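Side-chain contacts in chorismate mutase (Paraburkholderia phymatum, PDB 5TS9), which probably catalyses the rearrangement of chorismate to prephenate, the precursor of phenylalanine and tyrosine: residues A14-P17 and L18-M22; Y86-L89 and N90-R94; Q126-A129 and P130-I134. All blocks are in the same frame, centred on the assembly; numbering follows the deposited sequence.

Contact 1: residues A14-P17 and L18-M22; sequences AFVP and LVRSM
Val16 and Arg20 meet one helical turn apart because both side chains leave the backbone in the same sense: Val16 CG1 lies anti to its own N (chi1 163°), and so does Arg20 CG (chi1 -163°), after which the arginine chain bends at chi3. The two cross obliquely, and the methyl lies under one face of the guanidinium, offset toward its rim, with Arg20 NH2 3.1 Å from Val16 CG1. Arg20 NH2 is also hydrogen-bonded to Gln151, which probably helps to hold the group in this position.

On another side of the turn the contact is apolar. Leu18 CD2 comes to the edge of the Phe15 ring, near its plane, with CD2 4.4 Å from Phe15 CD1, and Val19 CG2 lies equally far from Phe15 CB. These are loose touches, completed by helix 137-151, where Cys137 and Leu140 pack on Phe15.

The backbone locates the start of the helix. Val19 N donates to Phe15 O at 2.9 Å, Arg20 N to Val16 O at 2.8 Å and Ser21 N to Pro17 O at 3.1 Å. One residue earlier the pattern fails: Leu18 N is 5.1 Å from Ala14 O, and a water fills the gap, accepting from Leu18 N and donating to Ala14 O. Pro17, which has no N-H to offer, suits this position. The contact is thus the first turn of the long helix 16-39, entered from helix 10-14, in the all-helical type II chorismate mutase fold.

Contact 2: residues Y86-L89 and N90-R94; sequences YALL and NNWRR
The closing turns of helix 67-95, where it meets the second subunit of the dimer, bring Leu88 against Trp92 in an i to i+4 pair. The two side chains run side by side in the same direction, and Leu88 CB makes a CH-pi contact over the face of the indole, 4.1 Å from the centroid of the six-membered ring and 17° off its normal. Trp92 has CG beside its backbone N (chi1 -60°), which carries the ring back over the preceding turn; Leu88 O consequently lies above the same ring system, displaced toward its rim, while its bond to Trp92 N is an ordinary helical one. Leu89 comes to the ring obliquely, CD2 reaching Trp92 CE3 at 4.0 Å. Ala33 and Leu34 of helix 16-39 also pack on the indole.

The polar side is built from two i to i+3 pairs. Arg93, extended from CG to NE, gives NH1 to Asn90 OD1 at 2.8 Å, with the amide oxygen near the guanidinium plane. A water that donates to Tyr86 O at 2.7 Å accepts a weak bond from the same NH1. Arg94 NH2 donates to Asn91 OD1, also at 2.8 Å and in the carbonyl plane, and Asn90 O stands 3.4 Å above the centre of the Arg94 guanidinium.

Asp163 of the second subunit joins both asparagine-arginine units, accepting from Asn90 ND2 and forming a salt bridge with Arg94 NH2. Its carboxylate probably offsets the positive charge of Arg94 and of nearby Arg159 of that subunit. The bond to Asn91 probably helps to hold Arg94 toward Asp163 across the dimer interface.

Contact 3: residues Q126-A129 and P130-I134; sequences QSVA and PLRSI
Val128 and Leu131 pack at the C-terminal end of helix 106-128, where two overlapping beta turns of type I/III carry the chain onward, each closed by an i to i+3 backbone bond. Leu131 N donates to Val128 O at 2.9 Å, the donor standing above the carbonyl plane with an N-H...O angle of only 136°; the next bond, Arg132 N to Ala129 O at 3.3 Å, is weak.

The well-packed side holds the buried Val128 and Arg132. Val128 CG2, anti to its backbone N, meets Leu131 CD1 at 3.6 Å, the two side chains crossing at about a right angle, and Phe15 from the start of the chain packs against both. The other methyl, Val128 CG1, sits between its backbone N and carbonyl carbon (chi1 82°) and approaches Arg132 CG at 4.1 Å, more loosely. Arg132 then bends at chi3 (69°), and its guanidinium is gripped by several partners: NE donates to Ile169 O, NH2 to Arg168 O, and NH1 forms a salt bridge with Asp69. This buried arginine therefore ties the turn to the C-terminal segment near the Cys137-Cys170 disulfide.

Ser127, Ala129 and Pro130 make up the exposed side. Ser127 bonds back to Gln123 O within its own helix. Pro130 lacks the N-H that could continue helical bonding to Gln126 O, and Ala129 N takes that acceptor instead at 3.2 Å. The one tight pair here is a local steric contact between bonded neighbours: Pro130 CD takes the place of an amide hydrogen, and the helical psi of Ala129 leaves Ala129 CB only 3.4 Å from Pro130 CD.

Contact 1 is buried, whereas contacts 2 and 3 are partly buried and lie on opposite sides of the chain's centre, with their own centres about 37 Å apart. Contacts 1 and 3 touch: Ala14 CB is 3.4 Å from Leu131 CD1, joining helix 10-14 to the loop after helix 106-128. Contact 2 touches neither of them, although Trp92 packs on a later part of helix 16-39. Their chemistry follows their place. Contact 1 begins a helix with a water standing in for a bond, contact 3 leaves one with shorter-range turns, and contact 2, alone in meeting the second subunit, carries the asparagine and arginine network.

Contact 1: residues A14-P17 and L18-M22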
# COMPACT_ATOMS: atom_id res chain seq x y z
N ALA A 14 -14.71 -1.35 20.29
CA ALA A 14 -13.82 -0.37 20.91
C ALA A 14 -12.89 0.30 19.90
O ALA A 14 -12.50 1.46 20.08
CB ALA A 14 -13.01 -1.05 22.01
N PHE A 15 -12.53 -0.40 18.83
CA PHE A 15 -11.65 0.17 17.83
C PHE A 15 -12.40 0.94 16.75
O PHE A 15 -11.76 1.52 15.85
CB PHE A 15 -10.79 -0.94 17.19
CG PHE A 15 -9.73 -1.48 18.12
CD1 PHE A 15 -8.56 -0.78 18.33
CD2 PHE A 15 -9.91 -2.68 18.79
CE1 PHE A 15 -7.58 -1.27 19.20
CE2 PHE A 15 -8.94 -3.17 19.65
CZ PHE A 15 -7.78 -2.47 19.85
N VAL A 16 -13.73 0.98 16.81
CA VAL A 16 -14.48 1.55 15.69
C VAL A 16 -14.24 3.05 15.53
O VAL A 16 -14.04 3.49 14.39
CB VAL A 16 -15.98 1.25 15.82
CG1 VAL A 16 -16.77 2.18 14.91
CG2 VAL A 16 -16.25 -0.19 15.45
N PRO A 17 -14.27 3.87 16.60
CA PRO A 17 -13.96 5.30 16.39
C PRO A 17 -12.55 5.55 15.84
O PRO A 17 -12.37 6.44 15.00
CB PRO A 17 -14.15 5.90 17.80
CG PRO A 17 -15.10 4.98 18.48
CD PRO A 17 -14.72 3.61 17.98
N LEU A 18 -11.55 4.78 16.27
CA LEU A 18 -10.22 4.91 15.69
C LEU A 18 -10.23 4.55 14.21
O LEU A 18 -9.71 5.31 13.37
CB LEU A 18 -9.23 4.03 16.46
CG LEU A 18 -7.80 3.90 15.90
CD1 LEU A 18 -7.19 5.26 15.70
CD2 LEU A 18 -6.96 3.07 16.87
N VAL A 19 -10.83 3.41 13.86
CA VAL A 19 -10.85 2.95 12.47
C VAL A 19 -11.66 3.91 11.61
O VAL A 19 -11.35 4.15 10.45
CB VAL A 19 -11.39 1.51 12.40
CG1 VAL A 19 -11.64 1.05 10.95
CG2 VAL A 19 -10.41 0.56 13.07
N ARG A 20 -12.72 4.49 12.19
CA ARG A 20 -13.50 5.49 11.48
C ARG A 20 -12.65 6.71 11.13
O ARG A 20 -12.71 7.22 10.02
CB ARG A 20 -14.71 5.87 12.34
CG ARG A 20 -15.82 6.58 11.62
CD ARG A 20 -16.98 6.78 12.60
NE ARG A 20 -17.78 5.58 12.81
CZ ARG A 20 -18.33 5.23 13.98
NH1 ARG A 20 -18.12 5.98 15.06
NH2 ARG A 20 -19.07 4.14 14.08
N SER A 21 -11.82 7.19 12.08
CA SER A 21 -11.00 8.36 11.80
C SER A 21 -9.99 8.06 10.69
O SER A 21 -9.77 8.89 9.80
CB SER A 21 -10.31 8.83 13.08
OG SER A 21 -9.55 7.80 13.68
N MET A 22 -9.37 6.88 10.72
CA MET A 22 -8.47 6.50 9.63
C MET A 22 -9.21 6.38 8.31
O MET A 22 -8.69 6.78 7.26
CB MET A 22 -7.77 5.17 9.96
CG MET A 22 -6.82 5.25 11.14
SD MET A 22 -5.98 3.65 11.42
CE MET A 22 -4.86 4.10 12.77
O HOH W 1 -11.36 3.50 18.82

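Contact 2: residues Y86-L89 and N90-R94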
# COMPACT_ATOMS: atom_id res chain seq x y z
N TYR A 86 -2.79 5.79 -6.33
CA TYR A 86 -2.21 5.13 -7.50
C TYR A 86 -3.26 4.31 -8.24
O TYR A 86 -3.27 4.28 -9.48
CB TYR A 86 -1.04 4.23 -7.09
CG TYR A 86 0.27 4.92 -6.83
CD1 TYR A 86 0.90 5.70 -7.81
CD2 TYR A 86 0.92 4.76 -5.61
CE1 TYR A 86 2.13 6.31 -7.57
CE2 TYR A 86 2.13 5.36 -5.35
CZ TYR A 86 2.74 6.14 -6.34
OH TYR A 86 3.94 6.77 -6.08
N ALA A 87 -4.12 3.62 -7.50
CA ALA A 87 -5.12 2.75 -8.13
C ALA A 87 -6.17 3.57 -8.87
O ALA A 87 -6.54 3.23 -10.00
CB ALA A 87 -5.79 1.86 -7.09
N LEU A 88 -6.65 4.64 -8.24
CA LEU A 88 -7.64 5.50 -8.88
C LEU A 88 -7.06 6.12 -10.15
O LEU A 88 -7.72 6.14 -11.19
CB LEU A 88 -8.08 6.61 -7.92
CG LEU A 88 -8.93 6.23 -6.72
CD1 LEU A 88 -9.22 7.49 -5.93
CD2 LEU A 88 -10.26 5.61 -7.20
N LEU A 89 -5.85 6.67 -10.06
CA LEU A 89 -5.27 7.34 -11.23
C LEU A 89 -5.12 6.37 -12.39
O LEU A 89 -5.39 6.73 -13.54
CB LEU A 89 -3.92 7.94 -10.86
CG LEU A 89 -4.04 9.22 -10.06
CD1 LEU A 89 -2.70 9.54 -9.48
CD2 LEU A 89 -4.58 10.40 -10.94
N ASN A 90 -4.69 5.13 -12.11
CA ASN A 90 -4.55 4.20 -13.22
C ASN A 90 -5.90 3.70 -13.70
O ASN A 90 -6.05 3.41 -14.89
CB ASN A 90 -3.63 3.03 -12.85
CG ASN A 90 -2.18 3.27 -13.30
OD1 ASN A 90 -1.86 4.32 -13.85
ND2 ASN A 90 -1.30 2.28 -13.07
N ASN A 91 -6.88 3.58 -12.80
CA ASN A 91 -8.24 3.28 -13.25
C ASN A 91 -8.72 4.34 -14.22
O ASN A 91 -9.27 4.02 -15.28
CB ASN A 91 -9.21 3.20 -12.06
CG ASN A 91 -9.03 1.93 -11.26
OD1 ASN A 91 -8.28 1.06 -11.67
ND2 ASN A 91 -9.72 1.82 -10.12
N TRP A 92 -8.51 5.61 -13.88
CA TRP A 92 -8.94 6.70 -14.76
C TRP A 92 -8.12 6.73 -16.04
O TRP A 92 -8.66 6.98 -17.12
CB TRP A 92 -8.81 8.03 -14.01
CG TRP A 92 -9.64 8.06 -12.79
CD1 TRP A 92 -10.74 7.27 -12.52
CD2 TRP A 92 -9.46 8.90 -11.64
NE1 TRP A 92 -11.25 7.58 -11.27
CE2 TRP A 92 -10.47 8.58 -10.71
CE3 TRP A 92 -8.52 9.88 -11.31
CZ2 TRP A 92 -10.59 9.22 -9.47
CZ3 TRP A 92 -8.63 10.52 -10.08
CH2 TRP A 92 -9.66 10.18 -9.17
N ARG A 93 -6.81 6.47 -15.93
CA ARG A 93 -5.98 6.42 -17.13
C ARG A 93 -6.49 5.38 -18.12
O ARG A 93 -6.48 5.61 -19.33
CB ARG A 93 -4.51 6.15 -16.76
CG ARG A 93 -3.76 7.34 -16.18
CD ARG A 93 -2.27 7.07 -16.09
NE ARG A 93 -1.56 8.16 -15.43
CZ ARG A 93 -1.15 8.14 -14.17
NH1 ARG A 93 -1.35 7.07 -13.41
NH2 ARG A 93 -0.52 9.20 -13.67
N ARG A 94 -6.95 4.22 -17.62
CA ARG A 94 -7.42 3.16 -18.52
C ARG A 94 -8.75 3.52 -19.17
O ARG A 94 -9.06 3.01 -20.26
CB ARG A 94 -7.55 1.83 -17.75
CG ARG A 94 -6.20 1.15 -17.43
CD ARG A 94 -6.37 -0.22 -16.71
NE ARG A 94 -6.62 -0.05 -15.27
CZ ARG A 94 -5.67 0.02 -14.34
NH1 ARG A 94 -4.37 -0.08 -14.65
NH2 ARG A 94 -6.02 0.17 -13.06
O HOH W 2 -1.18 5.28 -10.82

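Contact 3: residues Q126-A129 and P130-I134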
# COMPACT_ATOMS: atom_id res chain seq x y z
N GLN A 126 -4.97 7.01 21.81
CA GLN A 126 -4.86 7.12 23.26
C GLN A 126 -6.05 6.48 23.95
O GLN A 126 -5.89 5.70 24.90
CB GLN A 126 -4.73 8.59 23.65
CG GLN A 126 -4.67 8.82 25.14
CD GLN A 126 -4.52 10.29 25.47
OE1 GLN A 126 -5.08 11.15 24.80
NE2 GLN A 126 -3.74 10.58 26.50
N SER A 127 -7.27 6.76 23.47
CA SER A 127 -8.46 6.20 24.10
C SER A 127 -8.46 4.68 24.09
O SER A 127 -8.99 4.06 25.02
CB SER A 127 -9.72 6.73 23.42
OG SER A 127 -9.85 8.12 23.59
N VAL A 128 -7.89 4.05 23.06
CA VAL A 128 -7.97 2.60 22.95
C VAL A 128 -6.67 1.92 23.36
O VAL A 128 -6.54 0.69 23.24
CB VAL A 128 -8.40 2.18 21.53
CG1 VAL A 128 -7.22 2.17 20.56
CG2 VAL A 128 -9.10 0.85 21.56
N ALA A 129 -5.71 2.68 23.89
CA ALA A 129 -4.41 2.22 24.35
C ALA A 129 -4.46 0.91 25.14
O ALA A 129 -3.62 0.04 24.90
CB ALA A 129 -3.75 3.30 25.21
N PRO A 130 -5.40 0.72 26.08
CA PRO A 130 -5.43 -0.56 26.80
C PRO A 130 -5.54 -1.77 25.89
O PRO A 130 -4.82 -2.75 26.12
CB PRO A 130 -6.66 -0.43 27.70
CG PRO A 130 -6.80 1.02 27.93
CD PRO A 130 -6.39 1.67 26.64
N LEU A 131 -6.39 -1.74 24.86
CA LEU A 131 -6.65 -2.94 24.08
C LEU A 131 -5.64 -3.19 22.97
O LEU A 131 -5.79 -4.18 22.24
CB LEU A 131 -8.05 -2.88 23.47
CG LEU A 131 -9.11 -2.52 24.49
CD1 LEU A 131 -10.20 -1.77 23.81
CD2 LEU A 131 -9.66 -3.77 25.16
N ARG A 132 -4.63 -2.33 22.81
CA ARG A 132 -3.72 -2.47 21.68
C ARG A 132 -2.80 -3.68 21.83
O ARG A 132 -2.33 -4.21 20.82
CB ARG A 132 -2.92 -1.18 21.50
CG ARG A 132 -3.77 -0.01 20.99
CD ARG A 132 -2.93 1.23 20.79
NE ARG A 132 -2.02 1.05 19.66
CZ ARG A 132 -1.06 1.91 19.32
NH1 ARG A 132 -0.88 3.01 20.05
NH2 ARG A 132 -0.30 1.66 18.26
N SER A 133 -2.56 -4.15 23.05
CA SER A 133 -1.73 -5.33 23.25
C SER A 133 -2.53 -6.55 23.69
O SER A 133 -1.95 -7.53 24.15
CB SER A 133 -0.61 -5.03 24.24
OG SER A 133 -1.14 -4.79 25.54
N ILE A 134 -3.86 -6.50 23.56
CA ILE A 134 -4.73 -7.59 23.96
C ILE A 134 -4.62 -8.72 22.94
O ILE A 134 -4.32 -8.49 21.77
CB ILE A 134 -6.17 -7.07 24.11
CG1 ILE A 134 -6.97 -7.96 25.05
CG2 ILE A 134 -6.87 -6.95 22.76
CD1 ILE A 134 -8.37 -7.46 25.27